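PDB 6JE8: beta-hexosaminidase Amuc_2018 from Akkermansia muciniphila, which hydrolyses terminal, non-reducing N-acetylglucosamine and N-acetylgalactosamine residues from beta-linked glycans, including N-glycans and chitobiose, as a glycoside hydrolase of family 20. Local coordinates for residues K111-M116 / A175-R180; F355-G360 / L411-P416; S249-L254 / G301-F306; R12-Q17 / V83-P88. All coordinates share one frame; numbering follows the deposited sequence.

Contact 1 of 4, residues K111-M116 / A175-R180; sequences KFVDMM and AYCAAR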
loop_
_atom_site.group_PDB
_atom_site.type_symbol
_atom_site.label_atom_id
_atom_site.label_comp_id
_atom_site.label_asym_id
_atom_site.label_seq_id
_atom_site.Cartn_x
_atom_site.Cartn_y
_atom_site.Cartn_z
ATOM N N LYS A 111 -3.294 14.263 -4.284
ATOM C CA LYS A 111 -4.731 14.021 -4.137
ATOM C C LYS A 111 -5.009 12.637 -3.535
ATOM O O LYS A 111 -5.885 12.478 -2.662
ATOM C CB LYS A 111 -5.442 14.157 -5.486
ATOM C CG LYS A 111 -6.958 14.034 -5.334
ATOM C CD LYS A 111 -7.727 14.509 -6.554
ATOM C CE LYS A 111 -9.200 14.720 -6.210
ATOM N NZ LYS A 111 -9.976 15.298 -7.344
ATOM N N PHE A 112 -4.284 11.618 -4.012
ATOM C CA PHE A 112 -4.450 10.266 -3.482
ATOM C C PHE A 112 -4.176 10.233 -1.979
ATOM O O PHE A 112 -4.908 9.590 -1.204
ATOM C CB PHE A 112 -3.512 9.309 -4.237
ATOM C CG PHE A 112 -3.737 7.845 -3.919
ATOM C CD1 PHE A 112 -3.097 7.253 -2.836
ATOM C CD2 PHE A 112 -4.591 7.076 -4.695
ATOM C CE1 PHE A 112 -3.298 5.912 -2.527
ATOM C CE2 PHE A 112 -4.813 5.724 -4.395
ATOM C CZ PHE A 112 -4.162 5.144 -3.306
ATOM N N VAL A 113 -3.128 10.943 -1.553
ATOM C CA VAL A 113 -2.752 10.995 -0.145
ATOM C C VAL A 113 -3.818 11.707 0.685
ATOM O O VAL A 113 -4.147 11.264 1.792
ATOM C CB VAL A 113 -1.377 11.670 0.016
ATOM C CG1 VAL A 113 -1.101 11.996 1.497
ATOM C CG2 VAL A 113 -0.280 10.787 -0.570
ATOM N N ASP A 114 -4.338 12.846 0.201
ATOM C CA ASP A 114 -5.394 13.524 0.963
ATOM C C ASP A 114 -6.601 12.612 1.163
ATOM O O ASP A 114 -7.195 12.573 2.256
ATOM C CB ASP A 114 -5.839 14.816 0.274
ATOM C CG ASP A 114 -4.813 15.927 0.381
ATOM O OD1 ASP A 114 -3.798 15.749 1.074
ATOM O OD2 ASP A 114 -5.024 16.990 -0.234
ATOM N N MET A 115 -6.981 11.874 0.117
ATOM C CA MET A 115 -8.135 10.990 0.251
ATOM C C MET A 115 -7.869 9.859 1.242
ATOM O O MET A 115 -8.725 9.546 2.077
ATOM C CB MET A 115 -8.536 10.450 -1.121
ATOM C CG MET A 115 -9.021 11.569 -2.029
ATOM S SD MET A 115 -9.535 11.019 -3.669
ATOM C CE MET A 115 -10.934 9.991 -3.291
ATOM N N MET A 116 -6.688 9.237 1.188
ATOM C CA MET A 116 -6.443 8.145 2.127
ATOM C C MET A 116 -6.324 8.659 3.561
ATOM O O MET A 116 -6.742 7.970 4.499
ATOM C CB MET A 116 -5.209 7.339 1.709
ATOM C CG MET A 116 -3.885 7.992 1.984
ATOM S SD MET A 116 -2.552 7.105 1.118
ATOM C CE MET A 116 -2.434 5.636 2.164
ATOM N N ALA A 175 7.443 14.520 3.163
ATOM C CA ALA A 175 7.003 15.553 4.109
ATOM C C ALA A 175 5.486 15.756 4.065
ATOM O O ALA A 175 4.839 15.955 5.112
ATOM C CB ALA A 175 7.736 16.872 3.830
ATOM N N TYR A 176 4.905 15.727 2.861
ATOM C CA TYR A 176 3.463 15.880 2.684
ATOM C C TYR A 176 2.713 14.776 3.436
ATOM O O TYR A 176 1.767 15.022 4.217
ATOM C CB TYR A 176 3.188 15.841 1.172
ATOM C CG TYR A 176 1.805 16.238 0.761
ATOM C CD1 TYR A 176 0.782 15.304 0.699
ATOM C CD2 TYR A 176 1.525 17.560 0.400
ATOM C CE1 TYR A 176 -0.502 15.681 0.319
ATOM C CE2 TYR A 176 0.256 17.944 0.019
ATOM C CZ TYR A 176 -0.755 17.007 -0.015
ATOM O OH TYR A 176 -2.022 17.406 -0.405
ATOM N N CYS A 177 3.177 13.542 3.251
ATOM C CA CYS A 177 2.583 12.418 3.961
ATOM C C CYS A 177 2.763 12.553 5.466
ATOM O O CYS A 177 1.827 12.290 6.231
ATOM C CB CYS A 177 3.197 11.109 3.455
ATOM S SG CYS A 177 2.642 10.670 1.795
ATOM N N ALA A 178 3.966 12.938 5.917
ATOM C CA ALA A 178 4.226 13.017 7.351
ATOM C C ALA A 178 3.278 14.002 8.017
ATOM O O ALA A 178 2.774 13.752 9.125
ATOM C CB ALA A 178 5.672 13.444 7.601
ATOM N N ALA A 179 3.023 15.125 7.346
ATOM C CA ALA A 179 2.095 16.118 7.870
ATOM C C ALA A 179 0.688 15.559 7.969
ATOM O O ALA A 179 -0.125 16.073 8.758
ATOM C CB ALA A 179 2.106 17.368 6.984
ATOM N N ARG A 180 0.380 14.527 7.178
ATOM C CA ARG A 180 -0.937 13.894 7.246
ATOM C C ARG A 180 -0.931 12.531 7.960
ATOM O O ARG A 180 -1.862 11.737 7.775
ATOM C CB ARG A 180 -1.510 13.794 5.828
ATOM C CG ARG A 180 -1.744 15.194 5.213
ATOM C CD ARG A 180 -1.741 15.240 3.678
ATOM N NE ARG A 180 -2.017 16.597 3.179
ATOM C CZ ARG A 180 -1.148 17.605 3.201
ATOM N NH1 ARG A 180 0.082 17.423 3.681
ATOM N NH2 ARG A 180 -1.504 18.808 2.739
HETATM O O HOH W 1 -4.144 19.097 1.547
#

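Contact 2 of 4, residues F355-G360 / L411-P416; sequences FPQIQG and LYRAYP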
loop_
_atom_site.group_PDB
_atom_site.type_symbol
_atom_site.label_atom_id
_atom_site.label_comp_id
_atom_site.label_asym_id
_atom_site.label_seq_id
_atom_site.Cartn_x
_atom_site.Cartn_y
_atom_site.Cartn_z
ATOM N N PHE A 355 -8.637 -5.609 -9.059
ATOM C CA PHE A 355 -9.716 -6.463 -9.560
ATOM C C PHE A 355 -11.005 -5.659 -9.729
ATOM O O PHE A 355 -11.256 -4.706 -8.988
ATOM C CB PHE A 355 -9.985 -7.627 -8.601
ATOM C CG PHE A 355 -8.807 -8.546 -8.374
ATOM C CD1 PHE A 355 -7.667 -8.467 -9.152
ATOM C CD2 PHE A 355 -8.868 -9.519 -7.385
ATOM C CE1 PHE A 355 -6.592 -9.323 -8.928
ATOM C CE2 PHE A 355 -7.796 -10.383 -7.154
ATOM C CZ PHE A 355 -6.660 -10.281 -7.924
ATOM N N PRO A 356 -11.861 -6.045 -10.681
ATOM C CA PRO A 356 -13.111 -5.303 -10.887
ATOM C C PRO A 356 -14.015 -5.406 -9.668
ATOM O O PRO A 356 -14.006 -6.408 -8.951
ATOM C CB PRO A 356 -13.737 -5.995 -12.109
ATOM C CG PRO A 356 -13.153 -7.341 -12.121
ATOM C CD PRO A 356 -11.750 -7.204 -11.576
ATOM N N GLN A 357 -14.794 -4.353 -9.426
ATOM C CA GLN A 357 -15.628 -4.332 -8.236
ATOM C C GLN A 357 -17.082 -4.669 -8.517
ATOM O O GLN A 357 -17.845 -4.873 -7.568
ATOM C CB GLN A 357 -15.553 -2.969 -7.537
ATOM C CG GLN A 357 -16.192 -1.807 -8.288
ATOM C CD GLN A 357 -15.534 -0.482 -7.908
ATOM O OE1 GLN A 357 -15.770 0.067 -6.826
ATOM N NE2 GLN A 357 -14.680 0.021 -8.793
ATOM N N ILE A 358 -17.481 -4.731 -9.780
ATOM C CA ILE A 358 -18.835 -5.127 -10.159
ATOM C C ILE A 358 -18.716 -6.162 -11.262
ATOM O O ILE A 358 -17.926 -5.981 -12.192
ATOM C CB ILE A 358 -19.676 -3.924 -10.628
ATOM C CG1 ILE A 358 -19.871 -2.932 -9.479
ATOM C CG2 ILE A 358 -21.027 -4.396 -11.165
ATOM C CD1 ILE A 358 -20.510 -1.609 -9.909
ATOM N N GLN A 359 -19.448 -7.270 -11.124
ATOM C CA GLN A 359 -19.364 -8.352 -12.099
ATOM C C GLN A 359 -19.625 -7.817 -13.499
ATOM O O GLN A 359 -20.593 -7.090 -13.724
ATOM C CB GLN A 359 -20.380 -9.447 -11.766
ATOM C CG GLN A 359 -20.306 -10.625 -12.728
ATOM C CD GLN A 359 -18.929 -11.259 -12.758
ATOM O OE1 GLN A 359 -18.301 -11.464 -11.715
ATOM N NE2 GLN A 359 -18.442 -11.561 -13.954
ATOM N N GLY A 360 -18.747 -8.173 -14.438
ATOM C CA GLY A 360 -18.850 -7.710 -15.803
ATOM C C GLY A 360 -17.925 -6.564 -16.163
ATOM O O GLY A 360 -17.710 -6.315 -17.358
ATOM N N LEU A 411 -8.488 5.880 -9.024
ATOM C CA LEU A 411 -9.468 6.116 -7.972
ATOM C C LEU A 411 -10.744 5.332 -8.222
ATOM O O LEU A 411 -11.400 4.923 -7.257
ATOM C CB LEU A 411 -9.793 7.605 -7.840
ATOM C CG LEU A 411 -8.643 8.519 -7.393
ATOM C CD1 LEU A 411 -9.114 9.973 -7.404
ATOM C CD2 LEU A 411 -8.151 8.125 -5.999
ATOM N N TYR A 412 -11.126 5.129 -9.491
ATOM C CA TYR A 412 -12.332 4.341 -9.741
ATOM C C TYR A 412 -12.218 2.956 -9.122
ATOM O O TYR A 412 -13.180 2.459 -8.522
ATOM C CB TYR A 412 -12.622 4.213 -11.233
ATOM C CG TYR A 412 -13.973 3.560 -11.447
ATOM C CD1 TYR A 412 -15.136 4.330 -11.470
ATOM C CD2 TYR A 412 -14.091 2.181 -11.558
ATOM C CE1 TYR A 412 -16.375 3.747 -11.637
ATOM C CE2 TYR A 412 -15.339 1.580 -11.725
ATOM C CZ TYR A 412 -16.471 2.371 -11.762
ATOM O OH TYR A 412 -17.709 1.780 -11.922
ATOM N N ARG A 413 -11.054 2.311 -9.256
ATOM C CA ARG A 413 -10.941 0.994 -8.634
ATOM C C ARG A 413 -10.532 1.041 -7.157
ATOM O O ARG A 413 -10.895 0.135 -6.391
ATOM C CB ARG A 413 -9.994 0.113 -9.453
ATOM C CG ARG A 413 -10.664 -0.229 -10.798
ATOM C CD ARG A 413 -10.335 -1.633 -11.343
ATOM N NE ARG A 413 -11.181 -1.868 -12.514
ATOM C CZ ARG A 413 -11.268 -3.010 -13.192
ATOM N NH1 ARG A 413 -10.554 -4.075 -12.846
ATOM N NH2 ARG A 413 -12.089 -3.079 -14.231
ATOM N N ALA A 414 -9.833 2.088 -6.719
ATOM C CA ALA A 414 -9.412 2.135 -5.322
ATOM C C ALA A 414 -10.593 2.386 -4.393
ATOM O O ALA A 414 -10.690 1.765 -3.328
ATOM C CB ALA A 414 -8.339 3.212 -5.118
ATOM N N TYR A 415 -11.505 3.293 -4.784
ATOM C CA TYR A 415 -12.645 3.683 -3.964
ATOM C C TYR A 415 -13.956 3.193 -4.578
ATOM O O TYR A 415 -14.084 3.121 -5.799
ATOM C CB TYR A 415 -12.680 5.209 -3.804
ATOM C CG TYR A 415 -11.569 5.693 -2.902
ATOM C CD1 TYR A 415 -11.755 5.747 -1.531
ATOM C CD2 TYR A 415 -10.331 6.060 -3.416
ATOM C CE1 TYR A 415 -10.749 6.156 -0.686
ATOM C CE2 TYR A 415 -9.303 6.483 -2.571
ATOM C CZ TYR A 415 -9.530 6.526 -1.205
ATOM O OH TYR A 415 -8.540 6.922 -0.347
ATOM N N PRO A 416 -14.961 2.843 -3.760
ATOM C CA PRO A 416 -15.018 2.934 -2.300
ATOM C C PRO A 416 -14.457 1.749 -1.507
ATOM O O PRO A 416 -14.586 1.763 -0.285
ATOM C CB PRO A 416 -16.527 3.050 -2.033
ATOM C CG PRO A 416 -17.145 2.210 -3.146
ATOM C CD PRO A 416 -16.272 2.486 -4.347
HETATM O O HOH W 2 -13.448 0.261 -5.189
#

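Contact 3 of 4, residues S249-L254 / G301-F306; sequences SGIVHL and GQTPQF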
loop_
_atom_site.group_PDB
_atom_site.type_symbol
_atom_site.label_atom_id
_atom_site.label_comp_id
_atom_site.label_asym_id
_atom_site.label_seq_id
_atom_site.Cartn_x
_atom_site.Cartn_y
_atom_site.Cartn_z
ATOM N N SER A 249 11.331 6.124 6.898
ATOM C CA SER A 249 10.768 4.915 7.490
ATOM C C SER A 249 11.838 3.845 7.693
ATOM O O SER A 249 11.732 3.021 8.610
ATOM C CB SER A 249 9.639 4.372 6.604
ATOM O OG SER A 249 10.163 3.936 5.351
ATOM N N GLY A 250 12.868 3.836 6.851
ATOM C CA GLY A 250 13.907 2.825 6.944
ATOM C C GLY A 250 13.480 1.436 6.529
ATOM O O GLY A 250 14.270 0.500 6.655
ATOM N N ILE A 251 12.257 1.276 6.032
ATOM C CA ILE A 251 11.739 -0.009 5.581
ATOM C C ILE A 251 11.916 -0.087 4.076
ATOM O O ILE A 251 11.600 0.871 3.365
ATOM C CB ILE A 251 10.259 -0.157 5.958
ATOM C CG1 ILE A 251 10.119 -0.152 7.486
ATOM C CG2 ILE A 251 9.689 -1.417 5.339
ATOM C CD1 ILE A 251 8.698 0.007 7.961
ATOM N N VAL A 252 12.424 -1.217 3.585
ATOM C CA VAL A 252 12.570 -1.439 2.153
ATOM C C VAL A 252 11.881 -2.750 1.808
ATOM O O VAL A 252 12.295 -3.818 2.272
ATOM C CB VAL A 252 14.041 -1.464 1.712
ATOM C CG1 VAL A 252 14.114 -1.653 0.190
ATOM C CG2 VAL A 252 14.738 -0.152 2.135
ATOM N N HIS A 253 10.824 -2.667 1.011
ATOM C CA HIS A 253 10.140 -3.849 0.495
ATOM C C HIS A 253 10.939 -4.401 -0.686
ATOM O O HIS A 253 11.223 -3.672 -1.638
ATOM C CB HIS A 253 8.724 -3.447 0.082
ATOM C CG HIS A 253 7.768 -4.585 -0.049
ATOM N ND1 HIS A 253 8.043 -5.713 -0.791
ATOM C CD2 HIS A 253 6.511 -4.747 0.434
ATOM C CE1 HIS A 253 7.002 -6.529 -0.747
ATOM N NE2 HIS A 253 6.061 -5.967 -0.007
ATOM N N LEU A 254 11.339 -5.672 -0.619
ATOM C CA LEU A 254 12.182 -6.253 -1.658
ATOM C C LEU A 254 11.411 -7.098 -2.659
ATOM O O LEU A 254 12.026 -7.668 -3.566
ATOM C CB LEU A 254 13.287 -7.109 -1.025
ATOM C CG LEU A 254 14.251 -6.353 -0.107
ATOM C CD1 LEU A 254 15.271 -7.321 0.499
ATOM C CD2 LEU A 254 14.958 -5.235 -0.847
ATOM N N GLY A 301 21.021 0.337 8.594
ATOM C CA GLY A 301 19.918 0.606 9.496
ATOM C C GLY A 301 18.545 0.473 8.872
ATOM O O GLY A 301 17.580 1.044 9.381
ATOM N N GLN A 302 18.432 -0.263 7.778
ATOM C CA GLN A 302 17.162 -0.495 7.105
ATOM C C GLN A 302 16.686 -1.911 7.379
ATOM O O GLN A 302 17.467 -2.782 7.775
ATOM C CB GLN A 302 17.300 -0.264 5.596
ATOM C CG GLN A 302 17.473 1.202 5.232
ATOM C CD GLN A 302 18.111 1.386 3.861
ATOM O OE1 GLN A 302 19.109 0.740 3.543
ATOM N NE2 GLN A 302 17.544 2.279 3.047
ATOM N N THR A 303 15.386 -2.135 7.173
ATOM C CA THR A 303 14.829 -3.463 7.390
ATOM C C THR A 303 13.983 -3.896 6.198
ATOM O O THR A 303 13.257 -3.077 5.616
ATOM C CB THR A 303 13.988 -3.490 8.680
ATOM O OG1 THR A 303 13.499 -4.817 8.909
ATOM C CG2 THR A 303 12.825 -2.530 8.586
ATOM N N PRO A 304 14.044 -5.169 5.805
ATOM C CA PRO A 304 13.313 -5.611 4.615
ATOM C C PRO A 304 11.887 -6.055 4.919
ATOM O O PRO A 304 11.545 -6.462 6.030
ATOM C CB PRO A 304 14.149 -6.797 4.120
ATOM C CG PRO A 304 14.661 -7.407 5.399
ATOM C CD PRO A 304 14.947 -6.222 6.316
ATOM N N GLN A 305 11.054 -5.963 3.887
ATOM C CA GLN A 305 9.723 -6.563 3.898
ATOM C C GLN A 305 9.554 -7.430 2.662
ATOM O O GLN A 305 10.232 -7.225 1.649
ATOM C CB GLN A 305 8.626 -5.513 3.917
ATOM C CG GLN A 305 8.527 -4.775 5.212
ATOM C CD GLN A 305 7.312 -3.885 5.220
ATOM O OE1 GLN A 305 6.841 -3.460 4.162
ATOM N NE2 GLN A 305 6.801 -3.587 6.407
ATOM N N PHE A 306 8.623 -8.392 2.740
ATOM C CA PHE A 306 8.448 -9.320 1.618
ATOM C C PHE A 306 6.990 -9.675 1.365
ATOM O O PHE A 306 6.191 -9.743 2.296
ATOM C CB PHE A 306 9.161 -10.656 1.860
ATOM C CG PHE A 306 10.633 -10.533 2.110
ATOM C CD1 PHE A 306 11.529 -10.570 1.059
ATOM C CD2 PHE A 306 11.119 -10.391 3.400
ATOM C CE1 PHE A 306 12.899 -10.464 1.289
ATOM C CE2 PHE A 306 12.483 -10.298 3.631
ATOM C CZ PHE A 306 13.366 -10.335 2.571
#

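Contact 4 of 4, residues R12-Q17 / V83-P88; sequences RTELRQ and VITDKP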
loop_
_atom_site.group_PDB
_atom_site.type_symbol
_atom_site.label_atom_id
_atom_site.label_comp_id
_atom_site.label_asym_id
_atom_site.label_seq_id
_atom_site.Cartn_x
_atom_site.Cartn_y
_atom_site.Cartn_z
ATOM N N ARG A 12 -15.617 3.742 20.115
ATOM C CA ARG A 12 -16.732 3.982 21.029
ATOM C C ARG A 12 -17.415 5.301 20.700
ATOM O O ARG A 12 -16.746 6.334 20.585
ATOM C CB ARG A 12 -16.251 4.001 22.488
ATOM C CG ARG A 12 -17.384 4.149 23.512
ATOM C CD ARG A 12 -16.840 4.361 24.925
ATOM N NE ARG A 12 -15.573 3.666 25.111
ATOM C CZ ARG A 12 -14.709 3.920 26.090
ATOM N NH1 ARG A 12 -14.976 4.856 26.995
ATOM N NH2 ARG A 12 -13.573 3.235 26.157
ATOM N N THR A 13 -18.742 5.267 20.553
ATOM C CA THR A 13 -19.546 6.468 20.342
ATOM C C THR A 13 -20.689 6.459 21.349
ATOM O O THR A 13 -21.463 5.495 21.390
ATOM C CB THR A 13 -20.115 6.533 18.914
ATOM O OG1 THR A 13 -19.063 6.395 17.942
ATOM C CG2 THR A 13 -20.823 7.854 18.695
ATOM N N GLU A 14 -20.805 7.527 22.142
ATOM C CA GLU A 14 -21.885 7.691 23.118
ATOM C C GLU A 14 -22.671 8.938 22.729
ATOM O O GLU A 14 -22.217 10.058 22.969
ATOM C CB GLU A 14 -21.331 7.813 24.536
ATOM C CG GLU A 14 -20.370 6.693 24.931
ATOM C CD GLU A 14 -19.579 7.008 26.196
ATOM O OE1 GLU A 14 -18.479 7.608 26.094
ATOM O OE2 GLU A 14 -20.063 6.659 27.295
ATOM N N LEU A 15 -23.839 8.752 22.125
ATOM C CA LEU A 15 -24.650 9.872 21.672
ATOM C C LEU A 15 -25.537 10.404 22.796
ATOM O O LEU A 15 -25.899 9.683 23.733
ATOM C CB LEU A 15 -25.506 9.453 20.476
ATOM C CG LEU A 15 -24.730 8.878 19.288
ATOM C CD1 LEU A 15 -25.691 8.354 18.233
ATOM C CD2 LEU A 15 -23.823 9.940 18.711
ATOM N N ARG A 16 -25.880 11.682 22.691
ATOM C CA ARG A 16 -26.731 12.377 23.643
ATOM C C ARG A 16 -27.959 12.921 22.922
ATOM O O ARG A 16 -27.947 13.125 21.705
ATOM C CB ARG A 16 -25.962 13.512 24.337
ATOM C CG ARG A 16 -24.788 13.007 25.171
ATOM C CD ARG A 16 -23.833 14.111 25.629
ATOM N NE ARG A 16 -22.791 13.549 26.493
ATOM C CZ ARG A 16 -21.729 14.211 26.948
ATOM N NH1 ARG A 16 -21.538 15.484 26.630
ATOM N NH2 ARG A 16 -20.855 13.594 27.733
ATOM N N GLN A 17 -29.029 13.157 23.682
ATOM C CA GLN A 17 -30.302 13.607 23.108
ATOM C C GLN A 17 -30.386 15.126 23.027
ATOM O O GLN A 17 -31.316 15.759 23.531
ATOM C CB GLN A 17 -31.471 13.042 23.908
ATOM C CG GLN A 17 -31.523 11.525 23.930
ATOM C CD GLN A 17 -31.430 10.911 22.546
ATOM O OE1 GLN A 17 -30.635 9.995 22.313
ATOM N NE2 GLN A 17 -32.243 11.408 21.617
ATOM N N VAL A 83 -20.039 11.855 22.619
ATOM C CA VAL A 83 -18.626 11.681 22.957
ATOM C C VAL A 83 -18.093 10.503 22.150
ATOM O O VAL A 83 -18.627 9.390 22.239
ATOM C CB VAL A 83 -18.399 11.436 24.459
ATOM C CG1 VAL A 83 -16.903 11.270 24.751
ATOM C CG2 VAL A 83 -18.968 12.581 25.295
ATOM N N ILE A 84 -17.036 10.739 21.386
ATOM C CA ILE A 84 -16.362 9.715 20.597
ATOM C C ILE A 84 -15.027 9.445 21.277
ATOM O O ILE A 84 -14.245 10.372 21.489
ATOM C CB ILE A 84 -16.155 10.188 19.146
ATOM C CG1 ILE A 84 -17.499 10.448 18.472
ATOM C CG2 ILE A 84 -15.290 9.190 18.364
ATOM C CD1 ILE A 84 -17.401 11.336 17.236
ATOM N N THR A 85 -14.770 8.193 21.655
ATOM C CA THR A 85 -13.475 7.815 22.208
ATOM C C THR A 85 -12.920 6.742 21.289
ATOM O O THR A 85 -13.606 5.747 21.017
ATOM C CB THR A 85 -13.605 7.302 23.643
ATOM O OG1 THR A 85 -14.377 8.240 24.396
ATOM C CG2 THR A 85 -12.232 7.170 24.277
ATOM N N ASP A 86 -11.705 6.952 20.782
ATOM C CA ASP A 86 -11.333 6.229 19.575
ATOM C C ASP A 86 -9.834 5.963 19.533
ATOM O O ASP A 86 -9.030 6.821 19.920
ATOM C CB ASP A 86 -11.766 7.055 18.355
ATOM C CG ASP A 86 -11.899 6.236 17.088
ATOM O OD1 ASP A 86 -11.859 4.977 17.152
ATOM O OD2 ASP A 86 -12.069 6.885 16.022
ATOM N N LYS A 87 -9.475 4.761 19.079
ATOM C CA LYS A 87 -8.094 4.402 18.786
ATOM C C LYS A 87 -8.117 3.193 17.862
ATOM O O LYS A 87 -9.066 2.403 17.910
ATOM C CB LYS A 87 -7.293 4.102 20.065
ATOM C CG LYS A 87 -7.583 2.777 20.723
ATOM C CD LYS A 87 -6.518 2.429 21.787
ATOM C CE LYS A 87 -5.078 2.481 21.241
ATOM N NZ LYS A 87 -4.726 1.519 20.116
ATOM N N PRO A 88 -7.119 3.039 17.000
ATOM C CA PRO A 88 -7.184 2.009 15.960
ATOM C C PRO A 88 -6.920 0.598 16.461
ATOM O O PRO A 88 -6.090 0.356 17.340
ATOM C CB PRO A 88 -6.085 2.433 14.977
ATOM C CG PRO A 88 -5.111 3.199 15.816
ATOM C CD PRO A 88 -5.961 3.938 16.822
HETATM O O HOH W 3 -17.082 7.660 24.008
#

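Contact 1 of 4, residues K111-M116 / A175-R180
V113, Y176 and D114 carry most of this meeting of two nearly parallel helices; over segments 111-116 and 175-179 the axes approach to 10.4 Å and cross at -15°. Short, branched V113 suits the gap between helices. Its CG1, anti to the backbone N (chi1 168°), lies at the edge of the Y176 ring, in its plane, 3.9 Å from CD1, while CG2, beside that N, reaches SG of C177 at 3.8 Å. Above, D114 OD1 takes two bonds: one from Y176 OH at 2.8 Å, and a weak, bent one (125°) from R180 NE at 2.9 Å that belongs to a salt bridge. A water also joins D114 OD2 to R180 NH2. R180 stretches back over its own helix to lay its guanidinium on one face of the Y176 ring; its CZ is 3.3 Å above the ring plane but displaced toward the rim, while the ring's CZ lies over the guanidinium centre. NH1 bonds to Y176 O at 3.0 Å, helping hold the group flat. V113 and C177 both rest on L124 of strand 123-130, placing helices 106-118 and 167-179 side by side on the outside of the catalytic barrel.

Contact 2 of 4, residues F355-G360 / L411-P416
The guanidinium of R413 lies over P356, with CA of the proline 3.4 Å above one face of the flat group, offset toward its rim, and proline CD 3.6 Å from NH1. Proline suits the place because its nitrogen has no hydrogen to turn toward the cation. The polar edge of R413 is used elsewhere: NE forms a salt bridge with E463, and NH1 and NH2 bond to the carbonyl oxygens of D354 and R362. Q357 makes the direct polar link. Its CG occupies the crowded position between backbone N and carbonyl carbon (chi1 69°), and from there the extended chain crosses to the helix end. NE2 donates to the carbonyl O of Y412 at 2.9 Å in a nearly straight bond (170°), arriving above the carbonyl plane. The same nitrogen passes 3.4 Å from CE2 of the Y412 ring. OE1 accepts from a water that also donates to R413 O, and it lies 3.5 Å from CD of P416, which follows a cis peptide bond. An amide suits this buried spot, giving and accepting at once. The loop 355-360, just past the substrate-binding D354, is thus fastened to the C-terminal end of helix 407-414, whose L411 packs on helix 106-118.

Contact 3 of 4, residues S249-L254 / G301-F306
One face of the H253 ring looks on the backbone of the neighbouring strand, with Q305 C 4.1 Å above the ring plane and F306 N beside it, both offset toward the rim. CG anti to the backbone N (chi1 -161°) puts the ring there; it also stacks with H125 and meets Y322 and W307. The Q305 amide stands at 85° to that ring, its OE1 held by Y322. On the same side of the sheet, CG2 of I251 presses on Q305 CD at 3.4 Å. On the other side V252 and P304 pack on L297 of helix 282-299, and L254, whose CD1 meets P304 CB at 3.8 Å, reaches F240 and T293, while F306 rests on loop residues I314 and E319. Four backbone bonds join the parallel strands, V252 N to T303 O at 2.9 Å and L254 N to Q305 O at 3.0 Å being close to straight (171°). P304 fits because its nitrogen is not called on in this ladder. Glycine suits the positive phi of G250, whose O accepts from T303 N. Adjacent parallel strands linked through helices form a TIM-barrel beta-alpha-beta unit; strand 251-255 runs on toward substrate-binding D257 and active-site E258.

Contact 4 of 4, residues R12-Q17 / V83-P88
Strands 12-16 and 83-86 run antiparallel, their axes 4.8 Å apart over these segments, with R12-T85 and E14-V83 as hydrogen-bonded pairs on either side of the non-hydrogen-bonded pair T13-I84. The E14-V83 pair has two good bonds, E14 N to V83 O at 2.9 Å and V83 N to E14 O at 2.8 Å; in the R12-T85 pair T85 N to R12 O is sound at 2.9 Å and the return bond, R12 N to T85 O, is weak. V83 is beta-branched, as suits a strand, and R16 reaches over it: with CG anti to the carbonyl carbon (chi1 -63°) and the chain extended to NE, it lays one guanidinium face on V83 CG2, 3.2 Å from NH2. A water bridges V83 O and T85 OG1, the hydroxyl donating; its approach to E14 OE1 is unusually short and doubtful. Long charged chains suit this surface, covering apolar carbon while keeping polar ends near solvent. R12 likewise turns a guanidinium face over T85. On the other side of the sheet I84 is buried against T64 and L68 of helix 55-73. Strand 79-86 thus lies between strand 12-16 and strand 39-44, to which I84 and D86 are joined by backbone bonds.

How the contacts relate
Along the chain contact 4 closes first, then contact 1, contact 3 and contact 2 follow in series. Contact 4 belongs to the N-terminal domain with its mixed sheet, and its centre lies about 36 Å from that of contact 3. The other three share the catalytic domain. Contacts 1 and 2, with centres about 22 Å apart, touch directly: F112 and M115 pack on L411, and M115 and M116 meet Y415. Contacts 2 and 3 lie on opposite sides of the chain's centre. Together the three sample the strand wall (contact 3), the surrounding helices (contact 1) and a loop beside the substrate site (contact 2) of one barrel.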